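Long-range contacts in microcin B17-processing protein McbB (Escherichia coli, PDB 6GRI), which is needed to convert the inactive precursor peptide of microcin B17, McbA, into the active antibiotic: residues 118-123 with 249-254; 197-202 with 280-285; 148-153 with 223-228. All coordinates share one frame; numbering follows the deposited sequence.

Contact 1. Residues 118-123 with 249-254; sequences DGVFVS and RLQELT
Val120 meets Leu250 and Gln251 with its two methyl groups, one for each residue, and so shows how a single branched side chain can seat a loop on a helix. With CG1 anti to the backbone N (chi1 168°), CG2 falls beside that N and rests on the helix backbone, 3.6 Å from Gln251 CA. Val120 CG1 reaches the end of Leu250, 4.0 Å from its CD1. The same leucine methyl is met from Val122, whose CG2 lies 3.8 Å from Leu250 CD1; both valines cross Leu250 at about a right angle. These three buried side chains make the close, apolar part of the contact.

Towards Asp118 and Gly119, which are partly exposed, the contact turns polar and more open to solvent, and its two segments make no bond there. Asp118 O lies 3.6 Å from Gln251 CG, but Asp118 OD1 and Gln251 OE1, 3.6 Å apart, are both acceptors and cannot bond each other. Arg248 NH1 serves both: it hydrogen-bonds Gln251 OE1 and makes a long, weak ion pair with Asp118 OD1, while Gln251 NE2 donates to Thr256 O. The positive phi of Gly119 (77°) suits glycine at this bend.

Beyond the contact, Val122 begins strand 122-127 and packs on Ile100 of strand 97-102, while Leu250 touches Leu140 and Trp142 of strand 139-145, which sets the end of helix 236-254 against the mixed sheet.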
# COMPACT_ATOMS: atom_id res chain seq x y z
N ASP A 118 -12.42 28.86 -18.67
CA ASP A 118 -12.10 28.04 -17.49
C ASP A 118 -11.12 28.74 -16.55
O ASP A 118 -10.72 28.16 -15.53
CB ASP A 118 -11.54 26.69 -17.94
CG ASP A 118 -12.55 25.90 -18.73
OD1 ASP A 118 -13.49 25.38 -18.08
OD2 ASP A 118 -12.42 25.82 -19.98
N GLY A 119 -10.74 29.97 -16.88
CA GLY A 119 -9.85 30.79 -16.07
C GLY A 119 -8.41 30.38 -16.18
O GLY A 119 -7.64 30.70 -15.28
N VAL A 120 -8.04 29.73 -17.28
CA VAL A 120 -6.71 29.14 -17.48
C VAL A 120 -5.91 29.91 -18.55
O VAL A 120 -6.23 29.84 -19.73
CB VAL A 120 -6.84 27.64 -17.86
CG1 VAL A 120 -5.53 27.06 -18.37
CG2 VAL A 120 -7.36 26.85 -16.67
N PHE A 121 -4.88 30.61 -18.10
CA PHE A 121 -4.02 31.47 -18.96
C PHE A 121 -2.87 30.63 -19.52
O PHE A 121 -1.90 30.36 -18.81
CB PHE A 121 -3.51 32.65 -18.11
CG PHE A 121 -2.43 33.51 -18.75
CD1 PHE A 121 -2.35 33.71 -20.13
CD2 PHE A 121 -1.52 34.19 -17.93
CE1 PHE A 121 -1.35 34.52 -20.67
CE2 PHE A 121 -0.54 35.01 -18.47
CZ PHE A 121 -0.45 35.17 -19.84
N VAL A 122 -3.00 30.21 -20.78
CA VAL A 122 -1.94 29.47 -21.49
C VAL A 122 -1.34 30.35 -22.58
O VAL A 122 -1.97 30.59 -23.61
CB VAL A 122 -2.46 28.14 -22.09
CG1 VAL A 122 -1.43 27.49 -23.01
CG2 VAL A 122 -2.82 27.17 -20.97
N SER A 123 -0.11 30.81 -22.36
CA SER A 123 0.53 31.76 -23.27
C SER A 123 0.83 31.20 -24.66
O SER A 123 0.53 31.85 -25.66
CB SER A 123 1.81 32.33 -22.65
OG SER A 123 2.79 31.32 -22.50
N ARG A 249 -6.78 19.60 -14.89
CA ARG A 249 -5.59 19.62 -14.06
C ARG A 249 -4.91 21.00 -14.06
O ARG A 249 -4.47 21.47 -13.00
CB ARG A 249 -4.61 18.53 -14.51
CG ARG A 249 -3.43 18.32 -13.58
CD ARG A 249 -3.84 17.72 -12.24
NE ARG A 249 -2.67 17.62 -11.38
CZ ARG A 249 -2.42 18.34 -10.28
NH1 ARG A 249 -3.26 19.25 -9.80
NH2 ARG A 249 -1.28 18.11 -9.62
N LEU A 250 -4.84 21.63 -15.24
CA LEU A 250 -4.37 23.02 -15.37
C LEU A 250 -5.29 24.00 -14.64
O LEU A 250 -4.83 25.03 -14.13
CB LEU A 250 -4.27 23.46 -16.84
CG LEU A 250 -2.96 23.31 -17.63
CD1 LEU A 250 -3.17 23.93 -19.01
CD2 LEU A 250 -1.77 23.96 -16.92
N GLN A 251 -6.59 23.70 -14.65
CA GLN A 251 -7.58 24.52 -13.96
C GLN A 251 -7.47 24.44 -12.44
O GLN A 251 -7.59 25.46 -11.76
CB GLN A 251 -8.99 24.13 -14.41
CG GLN A 251 -10.07 25.04 -13.86
CD GLN A 251 -11.43 24.75 -14.44
OE1 GLN A 251 -11.56 23.97 -15.39
NE2 GLN A 251 -12.47 25.37 -13.88
N GLU A 252 -7.27 23.23 -11.91
CA GLU A 252 -6.98 23.04 -10.48
C GLU A 252 -5.76 23.83 -10.06
O GLU A 252 -5.78 24.52 -9.05
CB GLU A 252 -6.71 21.57 -10.17
CG GLU A 252 -7.95 20.71 -10.17
CD GLU A 252 -7.64 19.23 -10.23
OE1 GLU A 252 -6.51 18.82 -9.89
OE2 GLU A 252 -8.55 18.46 -10.62
N LEU A 253 -4.70 23.73 -10.85
CA LEU A 253 -3.41 24.31 -10.49
C LEU A 253 -3.38 25.81 -10.67
O LEU A 253 -2.94 26.52 -9.77
CB LEU A 253 -2.28 23.66 -11.30
CG LEU A 253 -2.02 22.19 -10.93
CD1 LEU A 253 -1.28 21.45 -12.03
CD2 LEU A 253 -1.26 22.08 -9.61
N THR A 254 -3.85 26.30 -11.82
CA THR A 254 -3.66 27.72 -12.20
C THR A 254 -4.91 28.48 -12.62
O THR A 254 -4.80 29.64 -13.02
CB THR A 254 -2.66 27.85 -13.39
OG1 THR A 254 -3.25 27.30 -14.57
CG2 THR A 254 -1.37 27.12 -13.08

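Contact 2. Residues 197-202 with 280-285; sequences IERWLS and CKEPVI. With SO4 (sulfate ion), chain F.
Val284 touches two successive helix residues, Arg199 and Trp200, each with a different methyl group. Its CG1 lies 3.9 Å from Arg199 CB, against the aliphatic root of the arginine, and its CG2 lies 3.8 Å from Trp200 CH2, at the far end of the indole. Glu282 serves the same two residues through its carboxylate. Glu282 OE1 sits at the edge of the Trp200 ring, near the ring plane and 3.4 Å from Trp200 CZ3, while Glu282 OE2 pairs with Arg199 in a long salt bridge, 4.0 Å from Arg199 NH2. That oxygen lies well out of the guanidinium plane, so the attraction is one of charge and no N-H is directed at it; the carboxylate plane is turned 80° from the guanidinium. The N-H groups serve a sulfate ion instead, probably taken up from the crystallisation liquor: Arg199 NH1 and NH2 each donate to SO4 O3 at 2.7 Å, a fork at the guanidinium edge with both bonds well bent, near 140°.

The contact joins helix 193-204 to strand 279-282, the outermost strand of the mixed sheet on this side within the chain. Four cysteines, Cys192, Cys195, Cys290 and Cys292, probably hold the zinc ion that lies about 8 Å from the Val284 side chain, as in E1-like enzymes of the ThiF type.

Further out, Arg203, one turn along the helix, forms the stronger salt bridge with Glu282 OE1 and so fixes the carboxylate. Arg199 bends at chi2 (75°), which turns its chain towards the sulfate. Trp200 packs against Tyr172 and Leu174 of strand 167-174 and makes a cation-pi contact with Arg179. Pro283 and Ile285 pack on Val28 and Asp25, respectively, of the McbC chain.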
# COMPACT_ATOMS: atom_id res chain seq x y z
N ILE A 197 7.88 7.57 -13.71
CA ILE A 197 7.95 6.47 -14.69
C ILE A 197 8.58 5.22 -14.09
O ILE A 197 8.19 4.13 -14.45
CB ILE A 197 8.67 6.90 -15.99
CG1 ILE A 197 8.41 5.92 -17.15
CG2 ILE A 197 10.17 7.05 -15.77
CD1 ILE A 197 6.98 5.86 -17.65
N GLU A 198 9.52 5.38 -13.15
CA GLU A 198 10.07 4.24 -12.40
C GLU A 198 9.09 3.61 -11.40
O GLU A 198 9.10 2.39 -11.21
CB GLU A 198 11.37 4.63 -11.70
CG GLU A 198 12.50 4.87 -12.70
CD GLU A 198 13.03 3.59 -13.35
OE1 GLU A 198 12.68 2.48 -12.90
OE2 GLU A 198 13.80 3.72 -14.32
N ARG A 199 8.25 4.42 -10.75
CA ARG A 199 7.12 3.91 -9.96
C ARG A 199 6.22 3.01 -10.81
O ARG A 199 5.88 1.90 -10.39
CB ARG A 199 6.29 5.05 -9.35
CG ARG A 199 5.26 4.63 -8.31
CD ARG A 199 5.92 4.29 -6.99
NE ARG A 199 5.01 3.63 -6.05
CZ ARG A 199 4.57 2.36 -6.15
NH1 ARG A 199 4.94 1.56 -7.16
NH2 ARG A 199 3.75 1.89 -5.22
N TRP A 200 5.88 3.48 -12.00
CA TRP A 200 4.96 2.76 -12.87
C TRP A 200 5.57 1.50 -13.45
O TRP A 200 4.93 0.47 -13.46
CB TRP A 200 4.40 3.64 -14.00
CG TRP A 200 3.86 4.99 -13.57
CD1 TRP A 200 3.95 6.14 -14.28
CD2 TRP A 200 3.18 5.32 -12.35
NE1 TRP A 200 3.37 7.18 -13.58
CE2 TRP A 200 2.88 6.70 -12.40
CE3 TRP A 200 2.77 4.58 -11.23
CZ2 TRP A 200 2.21 7.36 -11.37
CZ3 TRP A 200 2.11 5.25 -10.20
CH2 TRP A 200 1.83 6.62 -10.29
N LEU A 201 6.82 1.56 -13.91
CA LEU A 201 7.44 0.37 -14.51
C LEU A 201 7.69 -0.78 -13.51
O LEU A 201 7.52 -1.95 -13.88
CB LEU A 201 8.74 0.73 -15.25
CG LEU A 201 8.55 1.63 -16.46
CD1 LEU A 201 9.91 1.91 -17.09
CD2 LEU A 201 7.57 1.04 -17.47
N SER A 202 8.06 -0.46 -12.27
CA SER A 202 8.15 -1.48 -11.22
C SER A 202 6.77 -2.10 -11.05
O SER A 202 6.62 -3.30 -11.16
CB SER A 202 8.65 -0.92 -9.88
OG SER A 202 7.65 -0.19 -9.18
N CYS A 280 -7.00 7.73 -11.00
CA CYS A 280 -6.29 7.36 -9.79
C CYS A 280 -5.25 8.43 -9.44
O CYS A 280 -4.28 8.60 -10.17
CB CYS A 280 -5.66 6.00 -9.99
SG CYS A 280 -4.87 5.46 -8.49
N LYS A 281 -5.50 9.16 -8.35
CA LYS A 281 -4.61 10.20 -7.84
C LYS A 281 -3.66 9.59 -6.82
O LYS A 281 -4.11 9.18 -5.75
CB LYS A 281 -5.39 11.31 -7.15
CG LYS A 281 -5.83 12.45 -8.05
CD LYS A 281 -6.39 13.62 -7.24
CE LYS A 281 -6.91 14.75 -8.12
NZ LYS A 281 -8.14 14.37 -8.88
N GLU A 282 -2.37 9.55 -7.14
CA GLU A 282 -1.35 8.97 -6.25
C GLU A 282 -0.11 9.89 -6.08
O GLU A 282 0.47 10.33 -7.06
CB GLU A 282 -0.91 7.61 -6.78
CG GLU A 282 -0.40 6.67 -5.68
CD GLU A 282 0.42 5.52 -6.21
OE1 GLU A 282 0.22 5.14 -7.39
OE2 GLU A 282 1.26 4.97 -5.45
N PRO A 283 0.28 10.19 -4.82
CA PRO A 283 1.55 10.87 -4.61
C PRO A 283 2.69 9.85 -4.72
O PRO A 283 2.60 8.74 -4.17
CB PRO A 283 1.43 11.36 -3.18
CG PRO A 283 0.61 10.32 -2.48
CD PRO A 283 -0.33 9.77 -3.53
N VAL A 284 3.75 10.22 -5.42
CA VAL A 284 4.86 9.31 -5.69
C VAL A 284 6.06 9.76 -4.89
O VAL A 284 6.20 10.94 -4.64
CB VAL A 284 5.15 9.28 -7.19
CG1 VAL A 284 6.41 8.48 -7.50
CG2 VAL A 284 3.96 8.69 -7.93
N ILE A 285 6.89 8.81 -4.45
CA ILE A 285 8.16 9.13 -3.80
C ILE A 285 9.32 9.36 -4.78
O ILE A 285 9.29 8.93 -5.94
CB ILE A 285 8.59 8.05 -2.78
CG1 ILE A 285 9.08 6.76 -3.45
CG2 ILE A 285 7.44 7.75 -1.82
CD1 ILE A 285 9.49 5.68 -2.46
S SO4 F . 2.73 -1.59 -5.72
O1 SO4 F . 2.60 -2.55 -6.84
O2 SO4 F . 3.00 -2.29 -4.45
O3 SO4 F . 3.86 -0.69 -6.04
O4 SO4 F . 1.48 -0.80 -5.56

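Contact 3. Residues 148-153 with 223-228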
# COMPACT_ATOMS: atom_id res chain seq x y z
N TYR A 148 6.37 8.77 -26.78
CA TYR A 148 7.26 9.00 -25.64
C TYR A 148 8.75 8.68 -25.94
O TYR A 148 9.08 7.74 -26.66
CB TYR A 148 6.78 8.21 -24.42
CG TYR A 148 7.68 8.42 -23.24
CD1 TYR A 148 7.50 9.51 -22.39
CD2 TYR A 148 8.75 7.58 -23.00
CE1 TYR A 148 8.35 9.73 -21.31
CE2 TYR A 148 9.61 7.79 -21.93
CZ TYR A 148 9.41 8.86 -21.09
OH TYR A 148 10.28 9.04 -20.05
N HIS A 149 9.63 9.48 -25.37
CA HIS A 149 11.03 9.15 -25.31
C HIS A 149 11.65 9.94 -24.17
O HIS A 149 11.45 11.14 -24.06
CB HIS A 149 11.73 9.47 -26.64
CG HIS A 149 12.99 8.70 -26.84
ND1 HIS A 149 14.06 8.78 -25.97
CD2 HIS A 149 13.37 7.84 -27.81
CE1 HIS A 149 15.03 8.00 -26.39
NE2 HIS A 149 14.64 7.41 -27.51
N SER A 150 12.40 9.25 -23.31
CA SER A 150 12.97 9.86 -22.11
C SER A 150 13.86 11.06 -22.44
O SER A 150 13.89 12.05 -21.71
CB SER A 150 13.78 8.82 -21.34
OG SER A 150 14.70 8.18 -22.20
N ASP A 151 14.58 10.96 -23.55
CA ASP A 151 15.50 12.01 -23.98
C ASP A 151 14.77 13.32 -24.25
O ASP A 151 15.33 14.38 -23.97
CB ASP A 151 16.31 11.56 -25.20
CG ASP A 151 17.22 10.35 -24.90
OD1 ASP A 151 17.26 9.89 -23.73
OD2 ASP A 151 17.87 9.84 -25.84
N ILE A 152 13.52 13.24 -24.74
CA ILE A 152 12.70 14.45 -24.94
C ILE A 152 12.57 15.21 -23.62
O ILE A 152 12.81 16.42 -23.59
CB ILE A 152 11.28 14.16 -25.50
CG1 ILE A 152 11.35 13.56 -26.91
CG2 ILE A 152 10.45 15.44 -25.53
CD1 ILE A 152 10.02 13.34 -27.62
N VAL A 153 12.22 14.49 -22.55
CA VAL A 153 12.09 15.07 -21.20
C VAL A 153 13.45 15.62 -20.68
O VAL A 153 13.51 16.73 -20.15
CB VAL A 153 11.45 14.07 -20.20
CG1 VAL A 153 11.47 14.61 -18.76
CG2 VAL A 153 10.03 13.72 -20.60
N LYS A 223 23.92 0.79 -18.69
CA LYS A 223 23.65 1.28 -20.05
C LYS A 223 23.09 2.69 -19.97
O LYS A 223 22.47 3.04 -18.97
CB LYS A 223 22.65 0.36 -20.77
CG LYS A 223 23.06 -1.11 -20.83
CD LYS A 223 21.98 -2.01 -21.44
CE LYS A 223 21.88 -3.37 -20.74
NZ LYS A 223 23.18 -4.09 -20.55
N LYS A 224 23.31 3.48 -21.01
CA LYS A 224 22.78 4.85 -21.09
C LYS A 224 21.27 4.84 -20.90
O LYS A 224 20.57 4.11 -21.61
CB LYS A 224 23.13 5.53 -22.43
N TYR A 225 20.78 5.64 -19.95
CA TYR A 225 19.35 5.73 -19.64
C TYR A 225 18.58 6.33 -20.81
O TYR A 225 18.47 7.56 -20.95
CB TYR A 225 19.12 6.56 -18.37
CG TYR A 225 17.72 6.41 -17.79
CD1 TYR A 225 16.62 7.05 -18.36
CD2 TYR A 225 17.50 5.62 -16.66
CE1 TYR A 225 15.35 6.91 -17.83
CE2 TYR A 225 16.23 5.47 -16.12
CZ TYR A 225 15.16 6.11 -16.71
OH TYR A 225 13.91 5.94 -16.17
N GLN A 226 18.07 5.46 -21.66
CA GLN A 226 17.09 5.85 -22.67
C GLN A 226 16.04 4.76 -22.81
O GLN A 226 16.34 3.57 -22.68
CB GLN A 226 17.75 6.17 -24.01
CG GLN A 226 18.70 5.11 -24.55
CD GLN A 226 19.33 5.52 -25.86
OE1 GLN A 226 19.09 6.62 -26.37
NE2 GLN A 226 20.14 4.64 -26.43
N MET A 227 14.80 5.19 -23.06
CA MET A 227 13.70 4.25 -23.23
C MET A 227 12.47 4.86 -23.90
O MET A 227 12.33 6.07 -24.03
CB MET A 227 13.29 3.67 -21.88
CG MET A 227 13.02 4.73 -20.83
SD MET A 227 11.79 4.21 -19.64
CE MET A 227 11.86 5.62 -18.54
N THR A 228 11.60 3.95 -24.33
CA THR A 228 10.28 4.23 -24.84
C THR A 228 9.28 3.40 -24.01
O THR A 228 9.69 2.66 -23.11
CB THR A 228 10.23 3.87 -26.34
OG1 THR A 228 10.69 2.52 -26.51
CG2 THR A 228 11.12 4.80 -27.15
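Ser150 holds its OG between its own backbone N and carbonyl carbon (chi1 52°), a rotation that presents the hydroxyl oxygen to the backbone of Met227. Met227 N donates to Ser150 OG at 3.1 Å, and in return Ser150 N donates to Met227 O, 3.3 Å away, along a nearly straight path (163°) in the carbonyl plane. One serine thus binds both polar backbone atoms of a single residue in the facing loop.

His149 uses the same carbonyl differently. With CG anti to the backbone N, its ring lies beneath Met227 O, which stands 3.7 Å above the ring plane of His149, offset toward the rim. His149 CA adds a C-H...O contact to Met227 O at 3.6 Å. Thr228 CG2 flanks this ring, 3.8 Å from His149 CD2. Tyr148 brings its ring edge to Thr228 CA, and Tyr148 OH, hydrogen-bonded to His193 NE2, lies 4.1 Å from Met227 CE. At the other, more exposed end, Asp151 OD2 and Gln226 OE1 approach at 3.5 Å as two acceptors without a bond.

Tyr225 and Met227 also pack on Ile197, so the loop is pinned between helix 193-204 and the start of helix 150-160. At that start His149 is the N-cap: its ND1 accepts a weak capping bond from Asp151 N, a capped helix start along which the 223-228 loop runs nearly antiparallel.

Overall arrangement
From the N terminus, the first halves of the contacts come in the order 118-123, 148-153 and 197-202, and the second halves follow as 223-228, 249-254 and 280-285. Contact 1 closes the loop that contains contact 3 entirely, whereas contact 2 starts inside both and ends beyond both, crossing each. Contacts 1 and 2 both reach the mixed sheet, near its two outermost strands, with centres 24 Å apart. Contacts 2 and 3 touch directly: Glu198 OE2 lies 2.9 Å from Tyr225 OH, a probable hydrogen bond, and Leu201 packs on Met227. Helix 193-204 therefore links the sheet edge to the loop before helix 236-254, whose C-terminal end takes part in contact 1.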